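Local atomic coordinates of ARO (armadillo repeats only protein) (Plasmodium falciparum Santa Lucia, PDB entry 5EWP), a protein that probably serves as an armadillo-repeat protein-binding scaffold in the translocation and attachment of rhoptries to the apical pole of the malaria parasite. Residues V219-Q232 against L239-T251. Numbering follows the deposited sequence.
Sequences VKNSNSIKNLKTLQ and LAEASNVLLLRLT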
ATOM      1  N   VAL A 219      -6.222   4.209  19.834  1.00 23.30           N
ATOM      2  CA  VAL A 219      -4.963   4.879  19.552  1.00 29.61           C
ATOM      3  C   VAL A 219      -4.275   5.308  20.858  1.00 35.92           C
ATOM      4  O   VAL A 219      -3.050   5.319  20.950  1.00 32.94           O
ATOM      5  CB  VAL A 219      -5.184   6.086  18.625  1.00 27.10           C
ATOM      6  CG1 VAL A 219      -3.876   6.817  18.357  1.00 26.58           C
ATOM      7  CG2 VAL A 219      -5.815   5.623  17.308  1.00 27.55           C
ATOM      8  N   LYS A 220      -5.069   5.624  21.876  1.00 38.46           N
ATOM      9  CA  LYS A 220      -4.515   5.937  23.192  1.00 39.94           C
ATOM     10  C   LYS A 220      -3.818   4.718  23.776  1.00 42.87           C
ATOM     11  O   LYS A 220      -2.755   4.831  24.387  1.00 47.05           O
ATOM     12  CB  LYS A 220      -5.608   6.421  24.147  1.00 41.10           C
ATOM     13  CG  LYS A 220      -6.045   7.852  23.920  1.00 46.21           C
ATOM     14  CD  LYS A 220      -7.151   8.245  24.899  1.00 50.36           C
ATOM     15  CE  LYS A 220      -7.543   9.704  24.737  1.00 48.34           C
ATOM     16  NZ  LYS A 220      -8.596  10.121  25.711  1.00 48.53           N
ATOM     17  N   ASN A 221      -4.414   3.547  23.580  1.00 38.26           N
ATOM     18  CA  ASN A 221      -3.835   2.317  24.098  1.00 47.43           C
ATOM     19  C   ASN A 221      -2.720   1.813  23.190  1.00 44.85           C
ATOM     20  O   ASN A 221      -2.758   0.677  22.719  1.00 51.64           O
ATOM     21  CB  ASN A 221      -4.907   1.237  24.249  1.00 50.65           C
ATOM     22  CG  ASN A 221      -5.987   1.620  25.247  1.00 57.19           C
ATOM     23  OD1 ASN A 221      -5.751   2.410  26.164  1.00 53.29           O
ATOM     24  ND2 ASN A 221      -7.181   1.061  25.070  1.00 58.12           N
ATOM     25  N   SER A 222      -1.722   2.662  22.961  1.00 41.63           N
ATOM     26  CA  SER A 222      -0.580   2.317  22.118  1.00 40.12           C
ATOM     27  C   SER A 222       0.599   3.228  22.439  1.00 39.10           C
ATOM     28  O   SER A 222       0.508   4.077  23.324  1.00 40.13           O
ATOM     29  CB  SER A 222      -0.938   2.442  20.627  1.00 31.68           C
ATOM     30  OG  SER A 222      -0.966   3.805  20.233  1.00 29.21           O
ATOM     31  N   ASN A 223       1.688   3.077  21.692  1.00 38.66           N
ATOM     32  CA  ASN A 223       2.860   3.936  21.861  1.00 35.25           C
ATOM     33  C   ASN A 223       2.710   5.283  21.175  1.00 33.57           C
ATOM     34  O   ASN A 223       3.702   5.972  20.958  1.00 32.48           O
ATOM     35  CB  ASN A 223       4.117   3.261  21.314  1.00 39.07           C
ATOM     36  CG  ASN A 223       4.584   2.111  22.171  1.00 47.66           C
ATOM     37  OD1 ASN A 223       5.018   1.079  21.658  1.00 50.79           O
ATOM     38  ND2 ASN A 223       4.480   2.271  23.485  1.00 44.71           N
ATOM     39  N   SER A 224       1.480   5.650  20.817  1.00 30.20           N
ATOM     40  CA  SER A 224       1.256   6.856  20.029  1.00 33.92           C
ATOM     41  C   SER A 224       1.777   8.107  20.725  1.00 37.30           C
ATOM     42  O   SER A 224       2.558   8.858  20.148  1.00 33.56           O
ATOM     43  CB  SER A 224      -0.238   7.033  19.709  1.00 31.42           C
ATOM     44  OG  SER A 224      -1.022   7.151  20.892  1.00 30.87           O
ATOM     45  N   ILE A 225       1.353   8.314  21.968  1.00 32.29           N
ATOM     46  CA  ILE A 225       1.723   9.517  22.711  1.00 37.94           C
ATOM     47  C   ILE A 225       3.240   9.608  22.881  1.00 33.99           C
ATOM     48  O   ILE A 225       3.836  10.655  22.634  1.00 36.62           O
ATOM     49  CB  ILE A 225       1.028   9.553  24.084  1.00 41.15           C
ATOM     50  CG1 ILE A 225      -0.476   9.766  23.891  1.00 42.99           C
ATOM     51  CG2 ILE A 225       1.612  10.645  24.958  1.00 39.00           C
ATOM     52  CD1 ILE A 225      -1.288   9.593  25.147  1.00 42.03           C
ATOM     53  N   LYS A 226       3.851   8.498  23.275  1.00 29.68           N
ATOM     54  CA  LYS A 226       5.304   8.406  23.361  1.00 36.58           C
ATOM     55  C   LYS A 226       5.980   8.811  22.052  1.00 37.06           C
ATOM     56  O   LYS A 226       6.891   9.643  22.042  1.00 30.96           O
ATOM     57  CB  LYS A 226       5.724   6.982  23.730  1.00 36.16           C
ATOM     58  CG  LYS A 226       7.219   6.729  23.619  1.00 39.24           C
ATOM     59  CD  LYS A 226       7.542   5.278  23.910  1.00 42.94           C
ATOM     60  CE  LYS A 226       9.011   4.968  23.619  1.00 42.77           C
ATOM     61  NZ  LYS A 226       9.210   3.507  23.408  1.00 41.17           N
ATOM     62  N   ASN A 227       5.532   8.221  20.943  1.00 31.69           N
ATOM     63  CA  ASN A 227       6.177   8.472  19.657  1.00 31.49           C
ATOM     64  C   ASN A 227       5.930   9.888  19.176  1.00 32.75           C
ATOM     65  O   ASN A 227       6.825  10.522  18.611  1.00 34.98           O
ATOM     66  CB  ASN A 227       5.703   7.472  18.600  1.00 31.11           C
ATOM     67  CG  ASN A 227       6.135   6.051  18.902  1.00 33.86           C
ATOM     68  OD1 ASN A 227       6.984   5.818  19.762  1.00 34.88           O
ATOM     69  ND2 ASN A 227       5.563   5.092  18.184  1.00 29.99           N
ATOM     70  N   LEU A 228       4.709  10.373  19.405  1.00 36.24           N
ATOM     71  CA  LEU A 228       4.325  11.718  19.010  1.00 35.77           C
ATOM     72  C   LEU A 228       5.135  12.764  19.765  1.00 39.00           C
ATOM     73  O   LEU A 228       5.529  13.775  19.187  1.00 39.81           O
ATOM     74  CB  LEU A 228       2.827  11.932  19.232  1.00 32.44           C
ATOM     75  CG  LEU A 228       1.932  11.214  18.219  1.00 33.18           C
ATOM     76  CD1 LEU A 228       0.470  11.314  18.613  1.00 33.96           C
ATOM     77  CD2 LEU A 228       2.148  11.790  16.837  1.00 36.69           C
ATOM     78  N   LYS A 229       5.371  12.529  21.053  1.00 38.18           N
ATOM     79  CA  LYS A 229       6.197  13.440  21.846  1.00 47.96           C
ATOM     80  C   LYS A 229       7.600  13.563  21.250  1.00 47.24           C
ATOM     81  O   LYS A 229       8.173  14.654  21.205  1.00 42.98           O
ATOM     82  CB  LYS A 229       6.271  12.985  23.305  1.00 47.80           C
ATOM     83  CG  LYS A 229       5.119  13.479  24.156  1.00 51.44           C
ATOM     84  CD  LYS A 229       5.037  12.717  25.464  1.00 55.77           C
ATOM     85  CE  LYS A 229       3.880  13.213  26.320  1.00 57.03           C
ATOM     86  NZ  LYS A 229       3.716  12.378  27.549  1.00 57.14           N
ATOM     87  N   THR A 230       8.143  12.442  20.784  1.00 39.41           N
ATOM     88  CA  THR A 230       9.445  12.439  20.120  1.00 44.78           C
ATOM     89  C   THR A 230       9.399  13.218  18.807  1.00 43.88           C
ATOM     90  O   THR A 230      10.323  13.964  18.486  1.00 42.07           O
ATOM     91  CB  THR A 230       9.937  11.002  19.852  1.00 46.33           C
ATOM     92  OG1 THR A 230      10.090  10.311  21.097  1.00 48.00           O
ATOM     93  CG2 THR A 230      11.274  11.011  19.127  1.00 43.82           C
ATOM     94  N   LEU A 231       8.329  13.030  18.042  1.00 40.13           N
ATOM     95  CA  LEU A 231       8.197  13.709  16.758  1.00 41.37           C
ATOM     96  C   LEU A 231       8.028  15.227  16.876  1.00 46.53           C
ATOM     97  O   LEU A 231       8.532  15.978  16.036  1.00 49.57           O
ATOM     98  CB  LEU A 231       7.020  13.126  15.968  1.00 35.33           C
ATOM     99  CG  LEU A 231       7.199  11.731  15.367  1.00 33.91           C
ATOM    100  CD1 LEU A 231       5.943  11.322  14.590  1.00 34.63           C
ATOM    101  CD2 LEU A 231       8.426  11.679  14.470  1.00 35.35           C
ATOM    102  N   GLN A 232       7.326  15.689  17.906  1.00 43.25           N
ATOM    103  CA  GLN A 232       7.034  17.122  18.006  1.00 53.31           C
ATOM    104  C   GLN A 232       8.243  17.986  18.362  1.00 55.77           C
ATOM    105  O   GLN A 232       8.104  19.194  18.541  1.00 60.70           O
ATOM    106  CB  GLN A 232       5.918  17.369  19.022  1.00 54.97           C
ATOM    107  CG  GLN A 232       6.264  16.999  20.440  1.00 64.30           C
ATOM    108  CD  GLN A 232       5.243  17.515  21.427  1.00 71.97           C
ATOM    109  OE1 GLN A 232       4.166  17.970  21.038  1.00 67.31           O
ATOM    110  NE2 GLN A 232       5.573  17.448  22.712  1.00 77.27           N
ATOM    111  N   LEU A 239       5.726  18.608  10.358  1.00 50.96           N
ATOM    112  CA  LEU A 239       5.735  17.403  11.173  1.00 53.20           C
ATOM    113  C   LEU A 239       5.551  17.734  12.655  1.00 53.06           C
ATOM    114  O   LEU A 239       4.811  17.053  13.364  1.00 50.48           O
ATOM    115  CB  LEU A 239       7.038  16.622  10.966  1.00 47.42           C
ATOM    116  CG  LEU A 239       7.208  15.384  11.853  1.00 46.95           C
ATOM    117  CD1 LEU A 239       6.060  14.381  11.674  1.00 40.64           C
ATOM    118  CD2 LEU A 239       8.553  14.745  11.584  1.00 46.08           C
ATOM    119  N   ALA A 240       6.189  18.805  13.109  1.00 55.55           N
ATOM    120  CA  ALA A 240       6.137  19.183  14.516  1.00 56.25           C
ATOM    121  C   ALA A 240       4.739  19.655  14.883  1.00 51.16           C
ATOM    122  O   ALA A 240       4.200  19.296  15.937  1.00 51.13           O
ATOM    123  CB  ALA A 240       7.153  20.251  14.808  1.00 58.03           C
ATOM    124  N   GLU A 241       4.154  20.467  14.006  1.00 51.16           N
ATOM    125  CA  GLU A 241       2.777  20.911  14.186  1.00 51.55           C
ATOM    126  C   GLU A 241       1.762  19.769  14.151  1.00 49.32           C
ATOM    127  O   GLU A 241       0.885  19.705  15.010  1.00 42.52           O
ATOM    128  CB  GLU A 241       2.426  21.963  13.118  1.00 56.77           C
ATOM    129  N   ALA A 242       1.879  18.881  13.164  1.00 47.62           N
ATOM    130  CA  ALA A 242       0.946  17.765  13.020  1.00 42.96           C
ATOM    131  C   ALA A 242       1.012  16.853  14.237  1.00 42.40           C
ATOM    132  O   ALA A 242      -0.019  16.399  14.751  1.00 39.46           O
ATOM    133  CB  ALA A 242       1.237  16.980  11.748  1.00 37.47           C
ATOM    134  N   SER A 243       2.235  16.615  14.705  1.00 46.44           N
ATOM    135  CA  SER A 243       2.471  15.782  15.880  1.00 44.91           C
ATOM    136  C   SER A 243       1.840  16.403  17.108  1.00 49.03           C
ATOM    137  O   SER A 243       1.181  15.720  17.893  1.00 46.33           O
ATOM    138  CB  SER A 243       3.967  15.582  16.109  1.00 46.69           C
ATOM    139  OG  SER A 243       4.633  15.292  14.891  1.00 51.73           O
ATOM    140  N   ASN A 244       2.035  17.708  17.259  1.00 55.89           N
ATOM    141  CA  ASN A 244       1.416  18.445  18.349  1.00 58.61           C
ATOM    142  C   ASN A 244      -0.102  18.317  18.326  1.00 54.15           C
ATOM    143  O   ASN A 244      -0.722  18.064  19.358  1.00 54.16           O
ATOM    144  CB  ASN A 244       1.819  19.922  18.298  1.00 63.18           C
ATOM    145  CG  ASN A 244       1.536  20.650  19.602  1.00 64.56           C
ATOM    146  OD1 ASN A 244       1.654  20.076  20.688  1.00 62.82           O
ATOM    147  ND2 ASN A 244       1.163  21.921  19.501  1.00 64.33           N
ATOM    148  N   VAL A 245      -0.687  18.477  17.141  1.00 51.98           N
ATOM    149  CA  VAL A 245      -2.138  18.414  16.974  1.00 49.02           C
ATOM    150  C   VAL A 245      -2.736  17.065  17.382  1.00 46.91           C
ATOM    151  O   VAL A 245      -3.716  17.020  18.133  1.00 43.14           O
ATOM    152  CB  VAL A 245      -2.542  18.715  15.517  1.00 49.57           C
ATOM    153  CG1 VAL A 245      -4.020  18.428  15.296  1.00 44.23           C
ATOM    154  CG2 VAL A 245      -2.223  20.163  15.168  1.00 56.32           C
ATOM    155  N   LEU A 246      -2.155  15.968  16.899  1.00 42.41           N
ATOM    156  CA  LEU A 246      -2.673  14.651  17.254  1.00 37.66           C
ATOM    157  C   LEU A 246      -2.422  14.363  18.723  1.00 35.99           C
ATOM    158  O   LEU A 246      -3.261  13.758  19.391  1.00 34.59           O
ATOM    159  CB  LEU A 246      -2.055  13.557  16.380  1.00 30.09           C
ATOM    160  CG  LEU A 246      -2.477  12.110  16.679  1.00 35.35           C
ATOM    161  CD1 LEU A 246      -3.989  11.940  16.695  1.00 37.42           C
ATOM    162  CD2 LEU A 246      -1.850  11.152  15.671  1.00 33.71           C
ATOM    163  N   LEU A 247      -1.269  14.808  19.221  1.00 36.48           N
ATOM    164  CA  LEU A 247      -0.901  14.609  20.620  1.00 48.95           C
ATOM    165  C   LEU A 247      -1.954  15.207  21.550  1.00 50.26           C
ATOM    166  O   LEU A 247      -2.438  14.539  22.465  1.00 49.82           O
ATOM    167  CB  LEU A 247       0.467  15.229  20.904  1.00 46.66           C
ATOM    168  CG  LEU A 247       1.151  14.864  22.220  1.00 49.77           C
ATOM    169  CD1 LEU A 247       1.173  13.360  22.429  1.00 46.29           C
ATOM    170  CD2 LEU A 247       2.556  15.435  22.251  1.00 54.66           C
ATOM    171  N   LEU A 248      -2.318  16.461  21.289  1.00 50.65           N
ATOM    172  CA  LEU A 248      -3.351  17.154  22.054  1.00 53.18           C
ATOM    173  C   LEU A 248      -4.665  16.378  22.081  1.00 50.79           C
ATOM    174  O   LEU A 248      -5.371  16.374  23.088  1.00 47.80           O
ATOM    175  CB  LEU A 248      -3.596  18.553  21.480  1.00 54.50           C
ATOM    176  CG  LEU A 248      -2.428  19.541  21.528  1.00 62.30           C
ATOM    177  CD1 LEU A 248      -2.832  20.884  20.928  1.00 64.90           C
ATOM    178  CD2 LEU A 248      -1.911  19.704  22.950  1.00 63.44           C
ATOM    179  N   ARG A 249      -4.998  15.735  20.965  1.00 43.16           N
ATOM    180  CA  ARG A 249      -6.238  14.980  20.870  1.00 33.18           C
ATOM    181  C   ARG A 249      -6.234  13.766  21.788  1.00 38.81           C
ATOM    182  O   ARG A 249      -7.267  13.395  22.349  1.00 41.49           O
ATOM    183  CB  ARG A 249      -6.485  14.541  19.421  1.00 38.37           C
ATOM    184  CG  ARG A 249      -7.870  13.995  19.179  1.00 42.58           C
ATOM    185  CD  ARG A 249      -8.035  13.420  17.778  1.00 44.15           C
ATOM    186  NE  ARG A 249      -8.045  14.438  16.725  1.00 39.16           N
ATOM    187  CZ  ARG A 249      -9.109  15.165  16.388  1.00 40.64           C
ATOM    188  NH1 ARG A 249     -10.249  15.025  17.051  1.00 40.45           N
ATOM    189  NH2 ARG A 249      -9.027  16.058  15.409  1.00 35.13           N
ATOM    190  N   LEU A 250      -5.067  13.147  21.929  1.00 32.86           N
ATOM    191  CA  LEU A 250      -4.926  11.916  22.699  1.00 43.49           C
ATOM    192  C   LEU A 250      -4.669  12.179  24.174  1.00 45.88           C
ATOM    193  O   LEU A 250      -4.869  11.299  25.009  1.00 48.53           O
ATOM    194  CB  LEU A 250      -3.782  11.066  22.134  1.00 39.07           C
ATOM    195  CG  LEU A 250      -3.912  10.620  20.677  1.00 39.20           C
ATOM    196  CD1 LEU A 250      -2.609   9.978  20.203  1.00 34.49           C
ATOM    197  CD2 LEU A 250      -5.077   9.656  20.521  1.00 35.01           C
ATOM    198  N   THR A 251      -4.195  13.380  24.483  1.00 54.33           N
ATOM    199  CA  THR A 251      -3.928  13.773  25.868  1.00 57.80           C
ATOM    200  C   THR A 251      -5.166  14.364  26.553  1.00 60.17           C
ATOM    201  O   THR A 251      -5.773  15.316  26.059  1.00 57.61           O
ATOM    202  CB  THR A 251      -2.758  14.773  25.945  1.00 56.70           C
ATOM    203  OG1 THR A 251      -3.050  15.924  25.143  1.00 61.60           O
ATOM    204  CG2 THR A 251      -1.484  14.129  25.437  1.00 53.55           C
TER
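L228 and L250 show how two roughly antiparallel helices lock through knobs set in both directions. L228 points from helix 224-231 into a hollow of helix 239-250 walled by S243, L246, L247 and L250; its CD1 carries the tip of the knob, 3.6 Å from L246 CG and 3.7 Å from L250 CD1, crossing both leucines at about a right angle. The return knob is L250, whose hollow straddles the end of helix 213-220 (V219, K220) and the start of helix 224-231 (S224, I225). CG anti to its own carbonyl carbon (chi1 -60°) turns the branch point into the hollow, where the methyls part: CD2 lies 3.8 Å from V219 CG1, CD1 3.3 Å from S224 OG. Beside the hollow V219 O accepts hydrogen bonds from S222 OG and S224 OG on opposite faces of its carbonyl plane, tying the turn between the two helices together. Along one flank L247 extends the seam, its CD1 resting 3.7 Å from I225 CG2 and its CD2 against K229 CG. At the far end, where the CA atoms of Q232 and A240 come within 4.2 Å, the small S243 fits against L231, S243 OG 3.4 Å from L231 CB. No clear hydrogen bond spans the seam; the axes of the short segments 224-231 and 239-250 come within 8.6 Å, their N-to-C directions 150° apart. The pair lies near the C-terminal end of the chain, consistent with the last helices of an armadillo-type stack: helix 192-205 touches V219, L239 and S243, helix 171-177 meets S222 and N223, and R249 forms a salt bridge with E211 of the short strand 210-211.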